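Local coordinates for DNA protection during starvation protein (Agrobacterium tumefaciens, PDB 1O9R) that protects DNA from oxidative damage without binding it, by oxidising ferrous iron with hydrogen peroxide and storing the product as a ferric mineral inside a twelve-subunit shell, at residues T36-W41 with Y96-Y101; W41-K44 with A50-E53; D56-Q61 with W152-H157. All blocks are in the same frame, centred on the assembly; numbering follows the deposited sequence.

Contact 1 (T36-W41 with Y96-Y101); sequences TKQAHW and YPTDIY
Gln38 and Ala39, neighbours on one turn of helix 12-42, meet Tyr96 and Thr98 of an irregular loop; the closest CA pair is Gln38 and Thr98, 8.0 Å apart. Backbone bonds from His40 N to Thr36 O and from Trp41 N to Lys37 O confirm that 36-41 is regular helix, whereas 96-101 has no repeating geometry. Tyr96 spans the distance because its CG lies anti to the backbone N (chi1 -165°), which sends the ring toward the helix. Gln38 CG comes within 3.7 Å of Tyr96 CD2, and farther along the ring Ala39 CB lies 3.4 Å from Tyr96 OH. Both carbons approach the ring obliquely. On the side of the Tyr96 ring turned away from Gln38, Pro97 CD lies 3.6 Å above the ring plane, offset toward the rim.

The loop links helix 84-90 to helix 103-130 of the ferritin-like bundle, and here it lies against the end of helix 12-42. The phenol hydroxyl is hydrogen-bonded to His106 of helix 103-130, so the same ring that packs on one helix is tied by its polar end to another. Thr98 adds a looser touch, its CG2 methyl lying near the amide end of Gln38. Across the subunit boundary, Gly82 of a neighbouring subunit packs on Gln38 and Leu81 of that subunit packs on Thr98.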
loop_
_atom_site.group_PDB
_atom_site.type_symbol
_atom_site.label_atom_id
_atom_site.label_comp_id
_atom_site.label_asym_id
_atom_site.label_seq_id
_atom_site.Cartn_x
_atom_site.Cartn_y
_atom_site.Cartn_z
ATOM N N THR A 36 30.594 -0.833 1.072
ATOM C CA THR A 36 29.582 -1.160 0.087
ATOM C C THR A 36 29.154 0.070 -0.714
ATOM O O THR A 36 29.053 -0.040 -1.947
ATOM C CB THR A 36 28.400 -1.809 0.828
ATOM O OG1 THR A 36 28.883 -3.044 1.448
ATOM C CG2 THR A 36 27.277 -2.209 -0.087
ATOM N N LYS A 37 28.935 1.182 -0.007
ATOM C CA LYS A 37 28.566 2.409 -0.706
ATOM C C LYS A 37 29.771 2.990 -1.467
ATOM O O LYS A 37 29.611 3.466 -2.587
ATOM C CB LYS A 37 27.997 3.438 0.263
ATOM C CG LYS A 37 26.527 3.185 0.639
ATOM C CD LYS A 37 25.618 3.639 -0.538
ATOM C CE LYS A 37 24.147 3.475 -0.104
ATOM N NZ LYS A 37 23.327 4.055 -1.243
ATOM N N GLN A 38 30.995 2.883 -0.909
ATOM C CA GLN A 38 32.199 3.374 -1.604
ATOM C C GLN A 38 32.290 2.713 -2.964
ATOM O O GLN A 38 32.552 3.359 -4.007
ATOM C CB GLN A 38 33.410 3.074 -0.694
ATOM C CG GLN A 38 34.736 3.417 -1.446
ATOM C CD GLN A 38 34.892 4.895 -1.622
ATOM O OE1 GLN A 38 35.647 5.308 -2.566
ATOM N NE2 GLN A 38 34.299 5.740 -0.886
ATOM N N ALA A 39 32.086 1.388 -3.041
ATOM C CA ALA A 39 32.161 0.675 -4.316
ATOM C C ALA A 39 30.998 1.045 -5.186
ATOM O O ALA A 39 31.169 1.392 -6.375
ATOM C CB ALA A 39 32.116 -0.830 -4.011
ATOM N N HIS A 40 29.787 1.097 -4.642
ATOM C CA HIS A 40 28.591 1.423 -5.396
ATOM C C HIS A 40 28.693 2.740 -6.144
ATOM O O HIS A 40 28.273 2.816 -7.348
ATOM C CB HIS A 40 27.444 1.421 -4.399
ATOM C CG HIS A 40 26.253 2.274 -4.637
ATOM N ND1 HIS A 40 25.068 1.776 -5.199
ATOM C CD2 HIS A 40 26.001 3.578 -4.333
ATOM C CE1 HIS A 40 24.131 2.724 -5.180
ATOM N NE2 HIS A 40 24.714 3.820 -4.693
ATOM N N TRP A 41 29.250 3.786 -5.528
ATOM C CA TRP A 41 29.307 5.075 -6.241
ATOM C C TRP A 41 30.288 5.071 -7.399
ATOM O O TRP A 41 30.102 5.782 -8.390
ATOM C CB TRP A 41 29.769 6.189 -5.279
ATOM C CG TRP A 41 28.811 6.490 -4.181
ATOM C CD1 TRP A 41 27.459 6.649 -4.310
ATOM C CD2 TRP A 41 29.079 6.651 -2.794
ATOM N NE1 TRP A 41 26.883 6.903 -3.081
ATOM C CE2 TRP A 41 27.863 6.895 -2.126
ATOM C CE3 TRP A 41 30.277 6.609 -2.070
ATOM C CZ2 TRP A 41 27.814 7.130 -0.737
ATOM C CZ3 TRP A 41 30.201 6.831 -0.684
ATOM C CH2 TRP A 41 28.959 7.069 -0.063
ATOM N N TYR A 96 39.734 0.105 2.053
ATOM C CA TYR A 96 39.243 -0.140 0.701
ATOM C C TYR A 96 39.946 0.796 -0.271
ATOM O O TYR A 96 40.092 2.003 -0.036
ATOM C CB TYR A 96 37.692 0.146 0.695
ATOM C CG TYR A 96 37.032 -0.416 -0.537
ATOM C CD1 TYR A 96 36.645 -1.770 -0.611
ATOM C CD2 TYR A 96 36.817 0.382 -1.657
ATOM C CE1 TYR A 96 36.057 -2.320 -1.725
ATOM C CE2 TYR A 96 36.235 -0.184 -2.795
ATOM C CZ TYR A 96 35.848 -1.506 -2.840
ATOM O OH TYR A 96 35.272 -2.088 -3.938
ATOM N N PRO A 97 40.344 0.264 -1.428
ATOM C CA PRO A 97 41.064 1.127 -2.397
ATOM C C PRO A 97 40.195 2.201 -3.015
ATOM O O PRO A 97 39.099 1.869 -3.494
ATOM C CB PRO A 97 41.614 0.139 -3.393
ATOM C CG PRO A 97 40.680 -1.047 -3.356
ATOM C CD PRO A 97 40.263 -1.122 -1.882
ATOM N N THR A 98 40.671 3.426 -3.038
ATOM C CA THR A 98 39.843 4.515 -3.616
ATOM C C THR A 98 40.184 4.772 -5.060
ATOM O O THR A 98 39.628 5.715 -5.650
ATOM C CB THR A 98 40.002 5.789 -2.774
ATOM O OG1 THR A 98 41.379 6.178 -2.679
ATOM C CG2 THR A 98 39.501 5.545 -1.368
ATOM N N ASP A 99 41.108 4.027 -5.624
ATOM C CA ASP A 99 41.549 4.244 -6.981
ATOM C C ASP A 99 41.224 3.101 -7.915
ATOM O O ASP A 99 41.785 2.922 -8.987
ATOM C CB ASP A 99 43.068 4.523 -7.007
ATOM C CG ASP A 99 43.842 3.327 -6.525
ATOM O OD1 ASP A 99 45.092 3.352 -6.726
ATOM O OD2 ASP A 99 43.270 2.381 -5.944
ATOM N N ILE A 100 40.167 2.322 -7.590
ATOM C CA ILE A 100 39.708 1.269 -8.507
ATOM C C ILE A 100 38.314 1.649 -9.063
ATOM O O ILE A 100 37.606 2.423 -8.393
ATOM C CB ILE A 100 39.626 -0.086 -7.832
ATOM C CG1 ILE A 100 38.805 0.001 -6.534
ATOM C CG2 ILE A 100 41.076 -0.580 -7.563
ATOM C CD1 ILE A 100 38.405 -1.439 -6.090
ATOM N N TYR A 101 38.061 1.287 -10.286
ATOM C CA TYR A 101 36.841 1.662 -11.006
ATOM C C TYR A 101 36.232 0.514 -11.736
ATOM O O TYR A 101 35.012 0.272 -11.691
ATOM C CB TYR A 101 37.143 2.829 -12.040
ATOM C CG TYR A 101 37.707 4.004 -11.271
ATOM C CD1 TYR A 101 39.132 4.191 -11.203
ATOM C CD2 TYR A 101 36.954 4.851 -10.533
ATOM C CE1 TYR A 101 39.638 5.214 -10.476
ATOM C CE2 TYR A 101 37.472 5.883 -9.781
ATOM C CZ TYR A 101 38.846 6.071 -9.733
ATOM O OH TYR A 101 39.359 7.093 -8.999
#

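Contact 2 (W41-K44 with A50-E53); sequences WNLK and AVHE
Leu43 extends its CD1 branch to Val51 and His52 through a chi1 of -60°, with CG beside its own backbone N, and a chi2 of 178° that stretches the chain out. On the opposing helix, Val51 CG1 meets Leu43 CD1 at 3.7 Å. The same leucine methyl sits over the backbone of the next residue, 3.5 Å from His52 N and 3.6 Å from His52 CA, and it also reaches His52 CB at 4.0 Å. One methyl, Leu43 CD1, therefore makes all the close approaches: to carbons of Val51 and His52, and to the backbone N of His52, which is a van der Waals contact. The nearest CA atoms, of Leu43 and His52, are 7.1 Å apart, a spacing that the Leu43 side chain spans. Ile103 and His106 of helix 103-130 touch Leu43 as well, so this side chain packs against two helices.

The anti position of His52 CG (chi1 178°) carries its imidazole beyond the leucine contact. There the ring stacks on that of His40, an iron ligand, while His52 O accepts a hydrogen bond from His40 ND1; the His52 side chain lies about 4 Å from a bound iron(III) ion. The arrangement is an antiparallel helix-loop-helix connection of the ferritin-like bundle, in which the chain leaves helix 12-42 and doubles back into helix 48-75 beside the ferroxidase centre at the twofold subunit interface.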
loop_
_atom_site.group_PDB
_atom_site.type_symbol
_atom_site.label_atom_id
_atom_site.label_comp_id
_atom_site.label_asym_id
_atom_site.label_seq_id
_atom_site.Cartn_x
_atom_site.Cartn_y
_atom_site.Cartn_z
ATOM N N TRP A 41 29.250 3.786 -5.528
ATOM C CA TRP A 41 29.307 5.075 -6.241
ATOM C C TRP A 41 30.288 5.071 -7.399
ATOM O O TRP A 41 30.102 5.782 -8.390
ATOM C CB TRP A 41 29.769 6.189 -5.279
ATOM C CG TRP A 41 28.811 6.490 -4.181
ATOM C CD1 TRP A 41 27.459 6.649 -4.310
ATOM C CD2 TRP A 41 29.079 6.651 -2.794
ATOM N NE1 TRP A 41 26.883 6.903 -3.081
ATOM C CE2 TRP A 41 27.863 6.895 -2.126
ATOM C CE3 TRP A 41 30.277 6.609 -2.070
ATOM C CZ2 TRP A 41 27.814 7.130 -0.737
ATOM C CZ3 TRP A 41 30.201 6.831 -0.684
ATOM C CH2 TRP A 41 28.959 7.069 -0.063
ATOM N N ASN A 42 31.379 4.310 -7.248
ATOM C CA ASN A 42 32.533 4.414 -8.140
ATOM C C ASN A 42 32.694 3.314 -9.144
ATOM O O ASN A 42 33.723 3.205 -9.866
ATOM C CB ASN A 42 33.824 4.535 -7.286
ATOM C CG ASN A 42 33.849 5.827 -6.482
ATOM O OD1 ASN A 42 33.840 6.923 -7.098
ATOM N ND2 ASN A 42 33.826 5.798 -5.145
ATOM N N LEU A 43 31.702 2.454 -9.315
ATOM C CA LEU A 43 31.698 1.382 -10.291
ATOM C C LEU A 43 31.651 1.925 -11.689
ATOM O O LEU A 43 30.853 2.834 -11.974
ATOM C CB LEU A 43 30.338 0.567 -10.234
ATOM C CG LEU A 43 30.046 -0.091 -8.909
ATOM C CD1 LEU A 43 28.674 -0.814 -8.981
ATOM C CD2 LEU A 43 31.094 -1.109 -8.465
ATOM N N LYS A 44 32.468 1.334 -12.577
ATOM C CA LYS A 44 32.386 1.746 -13.986
ATOM C C LYS A 44 32.483 0.505 -14.852
ATOM O O LYS A 44 33.390 -0.290 -14.583
ATOM C CB LYS A 44 33.614 2.570 -14.385
ATOM C CG LYS A 44 34.097 3.732 -13.544
ATOM C CD LYS A 44 33.051 4.859 -13.681
ATOM C CE LYS A 44 33.529 6.062 -12.816
ATOM N NZ LYS A 44 32.361 7.037 -12.809
ATOM N N ALA A 50 23.014 -3.024 -12.630
ATOM C CA ALA A 50 22.547 -4.093 -11.705
ATOM C C ALA A 50 23.456 -4.242 -10.506
ATOM O O ALA A 50 22.988 -4.467 -9.379
ATOM C CB ALA A 50 22.517 -5.412 -12.489
ATOM N N VAL A 51 24.761 -4.085 -10.658
ATOM C CA VAL A 51 25.668 -4.196 -9.515
ATOM C C VAL A 51 25.463 -2.995 -8.606
ATOM O O VAL A 51 25.420 -3.102 -7.373
ATOM C CB VAL A 51 27.118 -4.371 -9.974
ATOM C CG1 VAL A 51 28.037 -4.447 -8.738
ATOM C CG2 VAL A 51 27.287 -5.661 -10.779
ATOM N N HIS A 52 25.314 -1.778 -9.154
ATOM C CA HIS A 52 25.117 -0.576 -8.349
ATOM C C HIS A 52 23.869 -0.742 -7.498
ATOM O O HIS A 52 23.893 -0.439 -6.301
ATOM C CB HIS A 52 24.949 0.565 -9.361
ATOM C CG HIS A 52 24.678 1.928 -8.780
ATOM N ND1 HIS A 52 25.673 2.738 -8.278
ATOM C CD2 HIS A 52 23.542 2.647 -8.721
ATOM C CE1 HIS A 52 25.135 3.912 -7.925
ATOM N NE2 HIS A 52 23.846 3.894 -8.130
ATOM N N GLU A 53 22.787 -1.213 -8.121
ATOM C CA GLU A 53 21.562 -1.392 -7.324
ATOM C C GLU A 53 21.656 -2.503 -6.287
ATOM O O GLU A 53 21.135 -2.401 -5.183
ATOM C CB GLU A 53 20.366 -1.596 -8.279
ATOM C CG GLU A 53 20.113 -0.252 -9.053
ATOM C CD GLU A 53 18.874 -0.336 -9.914
ATOM O OE1 GLU A 53 18.393 -1.419 -10.220
ATOM O OE2 GLU A 53 18.385 0.739 -10.370
#

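Contact 3 (D56-Q61 with W152-H157); sequences DTFRTQ and WFLEAH
Phe58 on helix 48-75 faces Phe153 and Leu154 on helix 134-156, the closest CA pair, Phe58 and Phe153, being 10.2 Å apart. The side chains span this separation: for Phe58, chi1 of -72° places CG anti to the carbonyl carbon, and the far rim of its ring enters between two consecutive side chains of the other helix. At its tip, Phe58 CZ is 3.9 Å from Phe153 CB. Next to it, Phe58 CE1 is 3.9 Å from Leu154 CG and 4.0 Å from Leu154 CD2. Phe153 CB and Leu154 CD2 both lie in the plane of the Phe58 ring, so Phe58 makes the contact edge-on. The two aromatic rings meet only loosely, Phe58 CE2 lying 4.1 Å from Phe153 CD1, and their side chains run at a slant to each other.

The Leu154 and Phe58 side chains run antiparallel, alongside each other, and Leu154 also rests on Leu107, Ile111 and Tyr114 of helix 103-130, which places the contact inside the four-helix bundle. On the other flank, Phe153 meets His52 and Phe48 of a neighbouring subunit. Near the end of helix 134-156, His157 ND1 donates to Phe153 O at 2.7 Å with an N-H...O angle of 144°. That bond holds the imidazole back against its own helix, the donor tilted 27° from the carbonyl plane.

Between the two segments the close pairs are all carbon to carbon; their association thus rests on van der Waals contact and the burial of apolar surface, with no directional polar bond fixing the Phe58 ring.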
loop_
_atom_site.group_PDB
_atom_site.type_symbol
_atom_site.label_atom_id
_atom_site.label_comp_id
_atom_site.label_asym_id
_atom_site.label_seq_id
_atom_site.Cartn_x
_atom_site.Cartn_y
_atom_site.Cartn_z
ATOM N N ASP A 56 23.102 -1.462 -3.024
ATOM C CA ASP A 56 22.256 -0.739 -2.061
ATOM C C ASP A 56 21.403 -1.691 -1.234
ATOM O O ASP A 56 21.167 -1.443 -0.040
ATOM C CB ASP A 56 21.369 0.193 -2.909
ATOM C CG ASP A 56 21.950 1.556 -3.123
ATOM O OD1 ASP A 56 21.280 2.312 -3.911
ATOM O OD2 ASP A 56 23.009 1.857 -2.564
ATOM N N THR A 57 20.955 -2.815 -1.835
ATOM C CA THR A 57 20.206 -3.797 -1.037
ATOM C C THR A 57 21.134 -4.363 0.049
ATOM O O THR A 57 20.706 -4.544 1.207
ATOM C CB THR A 57 19.703 -4.954 -1.911
ATOM O OG1 THR A 57 18.817 -4.372 -2.903
ATOM C CG2 THR A 57 19.010 -6.011 -1.069
ATOM N N PHE A 58 22.414 -4.623 -0.259
ATOM C CA PHE A 58 23.317 -5.152 0.755
ATOM C C PHE A 58 23.532 -4.117 1.828
ATOM O O PHE A 58 23.604 -4.476 3.028
ATOM C CB PHE A 58 24.676 -5.443 0.100
ATOM C CG PHE A 58 24.687 -6.631 -0.823
ATOM C CD1 PHE A 58 25.924 -6.885 -1.425
ATOM C CD2 PHE A 58 23.585 -7.457 -1.026
ATOM C CE1 PHE A 58 25.999 -7.962 -2.309
ATOM C CE2 PHE A 58 23.732 -8.540 -1.882
ATOM C CZ PHE A 58 24.925 -8.772 -2.506
ATOM N N ARG A 59 23.619 -2.825 1.503
ATOM C CA ARG A 59 23.820 -1.799 2.503
ATOM C C ARG A 59 22.658 -1.766 3.500
ATOM O O ARG A 59 22.881 -1.730 4.713
ATOM C CB ARG A 59 24.123 -0.435 1.896
ATOM C CG ARG A 59 24.131 0.684 2.944
ATOM C CD ARG A 59 25.273 0.517 4.000
ATOM N NE ARG A 59 25.142 1.667 4.886
ATOM C CZ ARG A 59 25.803 2.834 4.777
ATOM N NH1 ARG A 59 25.409 3.895 5.539
ATOM N NH2 ARG A 59 26.842 2.964 3.973
ATOM N N THR A 60 21.438 -1.879 2.975
ATOM C CA THR A 60 20.245 -1.884 3.873
ATOM C C THR A 60 20.360 -3.086 4.802
ATOM O O THR A 60 20.082 -2.958 6.007
ATOM C CB THR A 60 18.974 -2.057 2.989
ATOM O OG1 THR A 60 18.899 -0.802 2.266
ATOM C CG2 THR A 60 17.765 -2.149 3.940
ATOM N N GLN A 61 20.754 -4.266 4.301
ATOM C CA GLN A 61 20.839 -5.405 5.222
ATOM C C GLN A 61 21.914 -5.267 6.270
ATOM O O GLN A 61 21.738 -5.635 7.424
ATOM C CB GLN A 61 21.115 -6.679 4.388
ATOM C CG GLN A 61 19.975 -7.006 3.450
ATOM C CD GLN A 61 20.289 -8.150 2.507
ATOM O OE1 GLN A 61 21.331 -8.796 2.530
ATOM N NE2 GLN A 61 19.345 -8.402 1.596
ATOM N N TRP A 152 27.734 -15.102 -1.867
ATOM C CA TRP A 152 27.479 -15.914 -3.066
ATOM C C TRP A 152 27.037 -14.996 -4.201
ATOM O O TRP A 152 27.567 -15.157 -5.312
ATOM C CB TRP A 152 26.399 -16.950 -2.754
ATOM C CG TRP A 152 25.649 -17.463 -3.936
ATOM C CD1 TRP A 152 26.213 -17.944 -5.114
ATOM C CD2 TRP A 152 24.261 -17.533 -4.128
ATOM N NE1 TRP A 152 25.221 -18.302 -6.019
ATOM C CE2 TRP A 152 24.012 -18.079 -5.418
ATOM C CE3 TRP A 152 23.165 -17.211 -3.303
ATOM C CZ2 TRP A 152 22.733 -18.269 -5.923
ATOM C CZ3 TRP A 152 21.896 -17.436 -3.816
ATOM C CH2 TRP A 152 21.680 -17.953 -5.123
ATOM N N PHE A 153 26.167 -14.046 -3.978
ATOM C CA PHE A 153 25.788 -13.151 -5.103
ATOM C C PHE A 153 27.005 -12.446 -5.683
ATOM O O PHE A 153 27.101 -12.350 -6.939
ATOM C CB PHE A 153 24.787 -12.103 -4.586
ATOM C CG PHE A 153 23.349 -12.541 -4.563
ATOM C CD1 PHE A 153 22.381 -11.587 -4.239
ATOM C CD2 PHE A 153 22.890 -13.816 -4.766
ATOM C CE1 PHE A 153 21.013 -11.859 -4.269
ATOM C CE2 PHE A 153 21.552 -14.148 -4.790
ATOM C CZ PHE A 153 20.606 -13.178 -4.526
ATOM N N LEU A 154 27.931 -11.981 -4.866
ATOM C CA LEU A 154 29.154 -11.364 -5.389
ATOM C C LEU A 154 30.020 -12.351 -6.167
ATOM O O LEU A 154 30.417 -12.113 -7.317
ATOM C CB LEU A 154 29.980 -10.745 -4.255
ATOM C CG LEU A 154 29.296 -9.554 -3.546
ATOM C CD1 LEU A 154 30.027 -9.236 -2.255
ATOM C CD2 LEU A 154 29.305 -8.328 -4.502
ATOM N N GLU A 155 30.259 -13.506 -5.528
ATOM C CA GLU A 155 31.164 -14.490 -6.160
ATOM C C GLU A 155 30.549 -15.063 -7.425
ATOM O O GLU A 155 31.330 -15.372 -8.406
ATOM C CB GLU A 155 31.429 -15.629 -5.151
ATOM C CG GLU A 155 32.348 -15.173 -4.039
ATOM C CD GLU A 155 32.635 -16.264 -3.011
ATOM O OE1 GLU A 155 33.782 -16.199 -2.484
ATOM O OE2 GLU A 155 31.795 -17.142 -2.753
ATOM N N ALA A 156 29.237 -15.175 -7.525
ATOM C CA ALA A 156 28.618 -15.703 -8.708
ATOM C C ALA A 156 28.793 -14.802 -9.946
ATOM O O ALA A 156 28.677 -15.325 -11.056
ATOM C CB ALA A 156 27.135 -16.003 -8.534
ATOM N N HIS A 157 29.222 -13.575 -9.744
ATOM C CA HIS A 157 29.517 -12.699 -10.880
ATOM C C HIS A 157 30.921 -12.979 -11.415
ATOM O O HIS A 157 31.150 -12.567 -12.563
ATOM C CB HIS A 157 29.474 -11.228 -10.446
ATOM C CG HIS A 157 28.108 -10.641 -10.292
ATOM N ND1 HIS A 157 27.347 -10.726 -9.132
ATOM C CD2 HIS A 157 27.351 -9.949 -11.192
ATOM C CE1 HIS A 157 26.173 -10.137 -9.363
ATOM N NE2 HIS A 157 26.144 -9.637 -10.594
#

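Overall arrangement
All three contacts belong to one ferritin-like bundle. Contacts 1 and 2 share Trp41, at the end of helix 12-42 that carries the iron ligand His40; contacts 2 and 3 both use helix 48-75, which contact 3 joins to helix 134-156. Centre to centre, they lie about 9 Å (1 and 2), about 11 Å (2 and 3) and about 14 Å (1 and 3) apart. Along the chain contact 2 closes before contact 3 opens, whereas contacts 1 and 3 interleave. Between contacts 1 and 3, Lys37 NZ makes a salt bridge to Asp56 OD2 at 2.6 Å. Tyr101 O and Lys44 N, 2.9 Å apart, probably hydrogen-bond the loop of contact 1 to that of contact 2.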